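Long-range contact in protection of telomeres protein poz1 (Schizosaccharomyces pombe, PDB 5WE0), which acts at telomeres as a DNA-binding protein that negatively regulates telomerase and limits telomere length: residues A[157-168]-A[185-196]. Sequence-based numbering, arbitrary orientation.
Sequences LEQEPIDHINFT and LQRLSKHKIRKR
Arg-196 reaches back from the first turn of helix 193-206 into the loop after helix 130-157, where it forms a salt-bridge network with Glu-160 and Lys-192 that ties together two interhelical connections of this all-helical chain. Its NE donates to Leu-157 O at 2.8 Å along a nearly straight line (171°). NH2 donates to Glu-160 OE1 on its anti side, 3.1 Å away and 28° out of the carboxylate plane, as part of a salt bridge, and also makes a weak bond to Gln-159 O, while NH1 holds His-191 O. The flat group is sandwiched as well: Ile-162 CD1 sits 3.4 Å above one face and Ile-193 CA lies over the other. Cut back to an alanine here, the side chain would probably leave the carbonyls of Leu-157 and His-191 and the carboxylate of Glu-160 without these donors, and open a gap beside Ile-162.

The close apolar packing lies next to this, where Leu-157 splits its two methyls over residues 185-189: CD1 meets Leu-188 CD2 and Leu-185 CD1, CD2 rests on Ser-189 CA. Phe-167 turns its ring edge, at CE2, to Ser-189 CB, 3.6 Å away.

The solvent side is looser and polar. Lys-192 NZ makes a salt bridge to Glu-160 OE2 at 2.7 Å, and Gln-186 NE2 donates to Thr-168 OG1. Joining that side to the buried serine, His-164 NE2 meets Ser-189 OG in the imidazole plane at 3.2 Å, and that same OG bonds Gln-186 O at 2.8 Å.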
ATOM      1  N   LEU A 157      -4.568 -18.680  -6.013  1.00 28.20           N
ATOM      2  CA  LEU A 157      -5.469 -19.699  -6.545  1.00 31.31           C
ATOM      3  C   LEU A 157      -5.231 -19.998  -8.025  1.00 35.74           C
ATOM      4  O   LEU A 157      -5.745 -21.002  -8.525  1.00 35.86           O
ATOM      5  CB  LEU A 157      -6.922 -19.268  -6.379  1.00 31.99           C
ATOM      6  CG  LEU A 157      -7.446 -19.149  -4.954  1.00 35.83           C
ATOM      7  CD1 LEU A 157      -8.768 -18.395  -4.937  1.00 29.12           C
ATOM      8  CD2 LEU A 157      -7.569 -20.523  -4.328  1.00 35.26           C
ATOM      9  N   GLU A 158      -4.541 -19.119  -8.750  1.00 33.70           N
ATOM     10  CA  GLU A 158      -4.292 -19.284 -10.174  1.00 34.73           C
ATOM     11  C   GLU A 158      -2.978 -19.995 -10.488  1.00 33.99           C
ATOM     12  O   GLU A 158      -2.618 -20.111 -11.666  1.00 30.26           O
ATOM     13  CB  GLU A 158      -4.310 -17.914 -10.856  1.00 30.04           C
ATOM     14  CG  GLU A 158      -5.709 -17.340 -11.007  1.00 36.94           C
ATOM     15  CD  GLU A 158      -5.775 -16.185 -12.012  1.00 46.15           C
ATOM     16  OE1 GLU A 158      -5.081 -15.158 -11.799  1.00 49.82           O
ATOM     17  OE2 GLU A 158      -6.529 -16.300 -13.006  1.00 45.74           O
ATOM     18  N   GLN A 159      -2.242 -20.434  -9.478  1.00 31.37           N
ATOM     19  CA  GLN A 159      -1.009 -21.174  -9.679  1.00 33.83           C
ATOM     20  C   GLN A 159      -1.266 -22.675  -9.539  1.00 37.17           C
ATOM     21  O   GLN A 159      -2.235 -23.113  -8.911  1.00 35.12           O
ATOM     22  CB  GLN A 159       0.072 -20.729  -8.685  1.00 34.37           C
ATOM     23  CG  GLN A 159       0.200 -19.215  -8.455  1.00 37.24           C
ATOM     24  CD  GLN A 159       0.604 -18.448  -9.711  1.00 37.85           C
ATOM     25  OE1 GLN A 159       1.626 -18.737 -10.321  1.00 38.17           O
ATOM     26  NE2 GLN A 159      -0.186 -17.439 -10.076  1.00 33.98           N
ATOM     27  N   GLU A 160      -0.395 -23.467 -10.161  1.00 38.71           N
ATOM     28  CA  GLU A 160      -0.518 -24.928 -10.095  1.00 38.76           C
ATOM     29  C   GLU A 160       0.868 -25.589 -10.054  1.00 36.51           C
ATOM     30  O   GLU A 160       1.647 -25.503 -11.005  1.00 35.26           O
ATOM     31  CB  GLU A 160      -1.341 -25.465 -11.269  1.00 41.23           C
ATOM     32  CG  GLU A 160      -1.337 -26.981 -11.358  1.00 41.18           C
ATOM     33  CD  GLU A 160      -2.199 -27.651 -10.305  1.00 44.94           C
ATOM     34  OE1 GLU A 160      -2.691 -26.973  -9.369  1.00 48.07           O
ATOM     35  OE2 GLU A 160      -2.367 -28.885 -10.401  1.00 55.78           O
ATOM     36  N   PRO A 161       1.198 -26.219  -8.924  1.00 36.65           N
ATOM     37  CA  PRO A 161       0.358 -26.354  -7.724  1.00 38.68           C
ATOM     38  C   PRO A 161       0.271 -25.068  -6.867  1.00 38.97           C
ATOM     39  O   PRO A 161       1.084 -24.144  -7.037  1.00 34.81           O
ATOM     40  CB  PRO A 161       1.060 -27.464  -6.946  1.00 36.85           C
ATOM     41  CG  PRO A 161       2.511 -27.257  -7.280  1.00 39.09           C
ATOM     42  CD  PRO A 161       2.539 -26.802  -8.727  1.00 36.72           C
ATOM     43  N   ILE A 162      -0.734 -25.025  -5.987  1.00 36.09           N
ATOM     44  CA  ILE A 162      -0.918 -23.913  -5.065  1.00 39.60           C
ATOM     45  C   ILE A 162       0.147 -23.958  -3.982  1.00 46.85           C
ATOM     46  O   ILE A 162       0.483 -25.030  -3.461  1.00 45.14           O
ATOM     47  CB  ILE A 162      -2.319 -23.963  -4.433  1.00 39.33           C
ATOM     48  CG1 ILE A 162      -3.377 -23.586  -5.451  1.00 38.61           C
ATOM     49  CG2 ILE A 162      -2.419 -23.028  -3.211  1.00 43.15           C
ATOM     50  CD1 ILE A 162      -4.739 -23.394  -4.828  1.00 40.44           C
ATOM     51  N   ASP A 163       0.660 -22.784  -3.614  1.00 43.48           N
ATOM     52  CA  ASP A 163       1.548 -22.634  -2.463  1.00 45.48           C
ATOM     53  C   ASP A 163       0.689 -22.498  -1.206  1.00 48.29           C
ATOM     54  O   ASP A 163       0.410 -21.394  -0.724  1.00 46.05           O
ATOM     55  CB  ASP A 163       2.457 -21.437  -2.696  1.00 48.38           C
ATOM     56  CG  ASP A 163       3.395 -21.169  -1.554  1.00 54.87           C
ATOM     57  OD1 ASP A 163       3.262 -21.802  -0.483  1.00 56.10           O
ATOM     58  OD2 ASP A 163       4.284 -20.306  -1.744  1.00 59.97           O
ATOM     59  N   HIS A 164       0.296 -23.648  -0.640  1.00 47.36           N
ATOM     60  CA  HIS A 164      -0.705 -23.660   0.427  1.00 48.17           C
ATOM     61  C   HIS A 164      -0.179 -23.053   1.712  1.00 47.46           C
ATOM     62  O   HIS A 164      -0.960 -22.503   2.498  1.00 48.76           O
ATOM     63  CB  HIS A 164      -1.209 -25.075   0.698  1.00 45.77           C
ATOM     64  CG  HIS A 164      -2.368 -25.464  -0.157  1.00 50.04           C
ATOM     65  ND1 HIS A 164      -2.260 -26.364  -1.196  1.00 56.81           N
ATOM     66  CD2 HIS A 164      -3.661 -25.059  -0.139  1.00 56.57           C
ATOM     67  CE1 HIS A 164      -3.439 -26.505  -1.776  1.00 57.36           C
ATOM     68  NE2 HIS A 164      -4.306 -25.720  -1.156  1.00 52.01           N
ATOM     69  N   ILE A 165       1.120 -23.185   1.967  1.00 47.32           N
ATOM     70  CA  ILE A 165       1.686 -22.678   3.211  1.00 51.60           C
ATOM     71  C   ILE A 165       1.611 -21.153   3.256  1.00 50.53           C
ATOM     72  O   ILE A 165       1.097 -20.564   4.217  1.00 47.38           O
ATOM     73  CB  ILE A 165       3.129 -23.189   3.365  1.00 52.31           C
ATOM     74  CG1 ILE A 165       3.105 -24.687   3.715  1.00 47.58           C
ATOM     75  CG2 ILE A 165       3.888 -22.344   4.405  1.00 53.75           C
ATOM     76  CD1 ILE A 165       4.425 -25.385   3.557  1.00 46.42           C
ATOM     77  N   ASN A 166       2.121 -20.492   2.213  1.00 49.56           N
ATOM     78  CA  ASN A 166       2.059 -19.034   2.149  1.00 47.96           C
ATOM     79  C   ASN A 166       0.637 -18.534   1.950  1.00 45.58           C
ATOM     80  O   ASN A 166       0.263 -17.486   2.495  1.00 43.65           O
ATOM     81  CB  ASN A 166       2.960 -18.551   1.034  1.00 48.61           C
ATOM     82  CG  ASN A 166       4.414 -18.730   1.373  1.00 51.14           C
ATOM     83  OD1 ASN A 166       4.832 -18.501   2.510  1.00 51.08           O
ATOM     84  ND2 ASN A 166       5.183 -19.211   0.412  1.00 49.50           N
ATOM     85  N   PHE A 167      -0.173 -19.284   1.199  1.00 43.58           N
ATOM     86  CA  PHE A 167      -1.581 -18.942   1.052  1.00 43.69           C
ATOM     87  C   PHE A 167      -2.255 -18.861   2.417  1.00 48.26           C
ATOM     88  O   PHE A 167      -2.990 -17.908   2.714  1.00 45.75           O
ATOM     89  CB  PHE A 167      -2.279 -19.986   0.173  1.00 44.73           C
ATOM     90  CG  PHE A 167      -3.668 -19.601  -0.234  1.00 41.41           C
ATOM     91  CD1 PHE A 167      -4.018 -18.276  -0.372  1.00 43.98           C
ATOM     92  CD2 PHE A 167      -4.637 -20.561  -0.413  1.00 44.88           C
ATOM     93  CE1 PHE A 167      -5.307 -17.926  -0.730  1.00 45.91           C
ATOM     94  CE2 PHE A 167      -5.919 -20.220  -0.765  1.00 46.92           C
ATOM     95  CZ  PHE A 167      -6.256 -18.907  -0.929  1.00 46.42           C
ATOM     96  N   THR A 168      -2.018 -19.866   3.258  1.00 48.24           N
ATOM     97  CA  THR A 168      -2.623 -19.900   4.585  1.00 51.27           C
ATOM     98  C   THR A 168      -2.097 -18.780   5.473  1.00 49.02           C
ATOM     99  O   THR A 168      -2.877 -18.064   6.106  1.00 52.92           O
ATOM    100  CB  THR A 168      -2.377 -21.264   5.220  1.00 56.98           C
ATOM    101  OG1 THR A 168      -3.195 -22.237   4.553  1.00 59.09           O
ATOM    102  CG2 THR A 168      -2.694 -21.235   6.720  1.00 56.58           C
ATOM    103  N   LEU A 185     -12.764 -20.136   1.115  1.00 74.17           N
ATOM    104  CA  LEU A 185     -11.520 -19.883   0.404  1.00 69.30           C
ATOM    105  C   LEU A 185     -10.594 -21.082   0.506  1.00 65.62           C
ATOM    106  O   LEU A 185      -9.873 -21.392  -0.447  1.00 60.14           O
ATOM    107  CB  LEU A 185     -10.862 -18.624   0.964  1.00 64.11           C
ATOM    108  CG  LEU A 185      -9.874 -17.865   0.076  1.00 58.36           C
ATOM    109  CD1 LEU A 185     -10.297 -17.891  -1.375  1.00 57.09           C
ATOM    110  CD2 LEU A 185      -9.764 -16.433   0.535  1.00 57.93           C
ATOM    111  N   GLN A 186     -10.634 -21.793   1.633  1.00 68.09           N
ATOM    112  CA  GLN A 186      -9.759 -22.943   1.801  1.00 69.01           C
ATOM    113  C   GLN A 186     -10.329 -24.190   1.122  1.00 68.47           C
ATOM    114  O   GLN A 186      -9.560 -25.041   0.661  1.00 62.07           O
ATOM    115  CB  GLN A 186      -9.505 -23.188   3.294  1.00 69.82           C
ATOM    116  CG  GLN A 186      -8.543 -22.166   3.917  1.00 69.33           C
ATOM    117  CD  GLN A 186      -7.098 -22.362   3.480  1.00 72.53           C
ATOM    118  OE1 GLN A 186      -6.740 -22.074   2.335  1.00 69.14           O
ATOM    119  NE2 GLN A 186      -6.255 -22.829   4.395  1.00 75.23           N
ATOM    120  N   ARG A 187     -11.657 -24.313   1.031  1.00 69.69           N
ATOM    121  CA  ARG A 187     -12.232 -25.342   0.168  1.00 66.67           C
ATOM    122  C   ARG A 187     -11.826 -25.128  -1.282  1.00 63.38           C
ATOM    123  O   ARG A 187     -11.460 -26.076  -1.987  1.00 60.55           O
ATOM    124  CB  ARG A 187     -13.758 -25.350   0.274  1.00 72.62           C
ATOM    125  CG  ARG A 187     -14.347 -26.061   1.482  1.00 77.92           C
ATOM    126  CD  ARG A 187     -15.822 -26.312   1.232  1.00 80.96           C
ATOM    127  NE  ARG A 187     -16.512 -25.059   0.950  1.00 86.98           N
ATOM    128  CZ  ARG A 187     -17.096 -24.325   1.885  1.00 90.26           C
ATOM    129  NH1 ARG A 187     -17.058 -24.743   3.141  1.00 92.18           N
ATOM    130  NH2 ARG A 187     -17.706 -23.187   1.574  1.00 88.61           N
ATOM    131  N   LEU A 188     -11.889 -23.885  -1.738  1.00 61.78           N
ATOM    132  CA  LEU A 188     -11.640 -23.564  -3.134  1.00 59.09           C
ATOM    133  C   LEU A 188     -10.187 -23.795  -3.536  1.00 54.36           C
ATOM    134  O   LEU A 188      -9.911 -24.135  -4.696  1.00 51.31           O
ATOM    135  CB  LEU A 188     -12.020 -22.115  -3.351  1.00 52.93           C
ATOM    136  CG  LEU A 188     -11.547 -21.465  -4.622  1.00 53.29           C
ATOM    137  CD1 LEU A 188     -12.117 -22.205  -5.831  1.00 56.23           C
ATOM    138  CD2 LEU A 188     -12.023 -20.079  -4.500  1.00 55.44           C
ATOM    139  N   SER A 189      -9.253 -23.642  -2.595  1.00 52.73           N
ATOM    140  CA  SER A 189      -7.865 -23.964  -2.877  1.00 49.06           C
ATOM    141  C   SER A 189      -7.680 -25.450  -3.123  1.00 50.92           C
ATOM    142  O   SER A 189      -6.680 -25.848  -3.730  1.00 50.04           O
ATOM    143  CB  SER A 189      -6.979 -23.499  -1.724  1.00 50.62           C
ATOM    144  OG  SER A 189      -7.100 -24.349  -0.594  1.00 52.49           O
ATOM    145  N   LYS A 190      -8.632 -26.277  -2.691  1.00 52.60           N
ATOM    146  CA  LYS A 190      -8.555 -27.712  -2.915  1.00 55.63           C
ATOM    147  C   LYS A 190      -9.296 -28.172  -4.168  1.00 54.98           C
ATOM    148  O   LYS A 190      -9.085 -29.313  -4.587  1.00 55.50           O
ATOM    149  CB  LYS A 190      -9.070 -28.465  -1.680  1.00 57.91           C
ATOM    150  CG  LYS A 190      -8.188 -28.245  -0.448  1.00 59.73           C
ATOM    151  CD  LYS A 190      -6.809 -28.886  -0.648  1.00 60.37           C
ATOM    152  CE  LYS A 190      -5.727 -28.226   0.213  1.00 61.96           C
ATOM    153  NZ  LYS A 190      -6.094 -28.099   1.655  1.00 70.87           N
ATOM    154  N   HIS A 191     -10.147 -27.327  -4.774  1.00 52.31           N
ATOM    155  CA  HIS A 191     -10.660 -27.613  -6.110  1.00 48.87           C
ATOM    156  C   HIS A 191      -9.517 -27.754  -7.107  1.00 49.30           C
ATOM    157  O   HIS A 191      -8.390 -27.294  -6.883  1.00 46.38           O
ATOM    158  CB  HIS A 191     -11.601 -26.517  -6.630  1.00 48.35           C
ATOM    159  CG  HIS A 191     -12.959 -26.500  -6.004  1.00 55.56           C
ATOM    160  ND1 HIS A 191     -13.550 -27.627  -5.476  1.00 59.62           N
ATOM    161  CD2 HIS A 191     -13.868 -25.502  -5.876  1.00 59.32           C
ATOM    162  CE1 HIS A 191     -14.751 -27.316  -5.019  1.00 66.45           C
ATOM    163  NE2 HIS A 191     -14.971 -26.034  -5.253  1.00 62.70           N
ATOM    164  N   LYS A 192      -9.835 -28.360  -8.245  1.00 47.71           N
ATOM    165  CA  LYS A 192      -8.825 -28.576  -9.256  1.00 43.24           C
ATOM    166  C   LYS A 192      -8.635 -27.288 -10.074  1.00 43.07           C
ATOM    167  O   LYS A 192      -9.449 -26.364 -10.025  1.00 40.56           O
ATOM    168  CB  LYS A 192      -9.209 -29.819 -10.075  1.00 50.00           C
ATOM    169  CG  LYS A 192      -8.170 -30.462 -11.025  1.00 61.30           C
ATOM    170  CD  LYS A 192      -6.643 -30.142 -10.802  1.00 66.47           C
ATOM    171  CE  LYS A 192      -6.078 -30.261  -9.410  1.00 74.87           C
ATOM    172  NZ  LYS A 192      -4.628 -29.924  -9.373  1.00 70.28           N
ATOM    173  N   ILE A 193      -7.521 -27.221 -10.804  1.00 41.06           N
ATOM    174  CA  ILE A 193      -7.054 -25.956 -11.357  1.00 39.71           C
ATOM    175  C   ILE A 193      -8.069 -25.368 -12.331  1.00 38.13           C
ATOM    176  O   ILE A 193      -8.318 -24.159 -12.315  1.00 39.44           O
ATOM    177  CB  ILE A 193      -5.678 -26.155 -12.006  1.00 39.02           C
ATOM    178  CG1 ILE A 193      -5.213 -24.864 -12.662  1.00 39.23           C
ATOM    179  CG2 ILE A 193      -5.710 -27.335 -12.988  1.00 40.91           C
ATOM    180  CD1 ILE A 193      -5.004 -23.686 -11.660  1.00 36.84           C
ATOM    181  N   ARG A 194      -8.692 -26.198 -13.175  1.00 36.14           N
ATOM    182  CA  ARG A 194      -9.663 -25.660 -14.128  1.00 36.76           C
ATOM    183  C   ARG A 194     -10.853 -25.022 -13.412  1.00 40.73           C
ATOM    184  O   ARG A 194     -11.396 -24.009 -13.874  1.00 38.17           O
ATOM    185  CB  ARG A 194     -10.156 -26.754 -15.074  1.00 37.56           C
ATOM    186  CG  ARG A 194      -9.208 -27.078 -16.195  1.00 40.41           C
ATOM    187  CD  ARG A 194      -9.663 -28.308 -16.955  1.00 38.32           C
ATOM    188  NE  ARG A 194      -8.736 -28.620 -18.042  1.00 43.19           N
ATOM    189  CZ  ARG A 194      -7.591 -29.273 -17.877  1.00 42.03           C
ATOM    190  NH1 ARG A 194      -7.245 -29.686 -16.658  1.00 37.75           N
ATOM    191  NH2 ARG A 194      -6.804 -29.522 -18.925  1.00 36.57           N
ATOM    192  N   LYS A 195     -11.278 -25.597 -12.283  1.00 37.14           N
ATOM    193  CA  LYS A 195     -12.400 -25.008 -11.570  1.00 40.55           C
ATOM    194  C   LYS A 195     -11.979 -23.739 -10.832  1.00 40.51           C
ATOM    195  O   LYS A 195     -12.704 -22.739 -10.862  1.00 39.73           O
ATOM    196  CB  LYS A 195     -13.020 -26.023 -10.612  1.00 48.67           C
ATOM    197  CG  LYS A 195     -14.149 -26.817 -11.255  1.00 57.52           C
ATOM    198  CD  LYS A 195     -14.971 -27.578 -10.223  1.00 65.55           C
ATOM    199  CE  LYS A 195     -15.650 -28.785 -10.863  1.00 71.27           C
ATOM    200  NZ  LYS A 195     -15.428 -30.034 -10.071  1.00 65.94           N
ATOM    201  N   ARG A 196     -10.816 -23.758 -10.172  1.00 36.47           N
ATOM    202  CA  ARG A 196     -10.296 -22.542  -9.565  1.00 38.90           C
ATOM    203  C   ARG A 196     -10.234 -21.413 -10.575  1.00 37.24           C
ATOM    204  O   ARG A 196     -10.611 -20.276 -10.269  1.00 41.54           O
ATOM    205  CB  ARG A 196      -8.901 -22.779  -8.972  1.00 35.20           C
ATOM    206  CG  ARG A 196      -8.846 -23.895  -7.989  1.00 37.82           C
ATOM    207  CD  ARG A 196      -7.666 -23.757  -7.088  1.00 38.06           C
ATOM    208  NE  ARG A 196      -6.394 -23.666  -7.788  1.00 38.34           N
ATOM    209  CZ  ARG A 196      -5.610 -24.712  -8.013  1.00 39.95           C
ATOM    210  NH1 ARG A 196      -6.001 -25.912  -7.611  1.00 42.68           N
ATOM    211  NH2 ARG A 196      -4.447 -24.570  -8.635  1.00 38.49           N
TER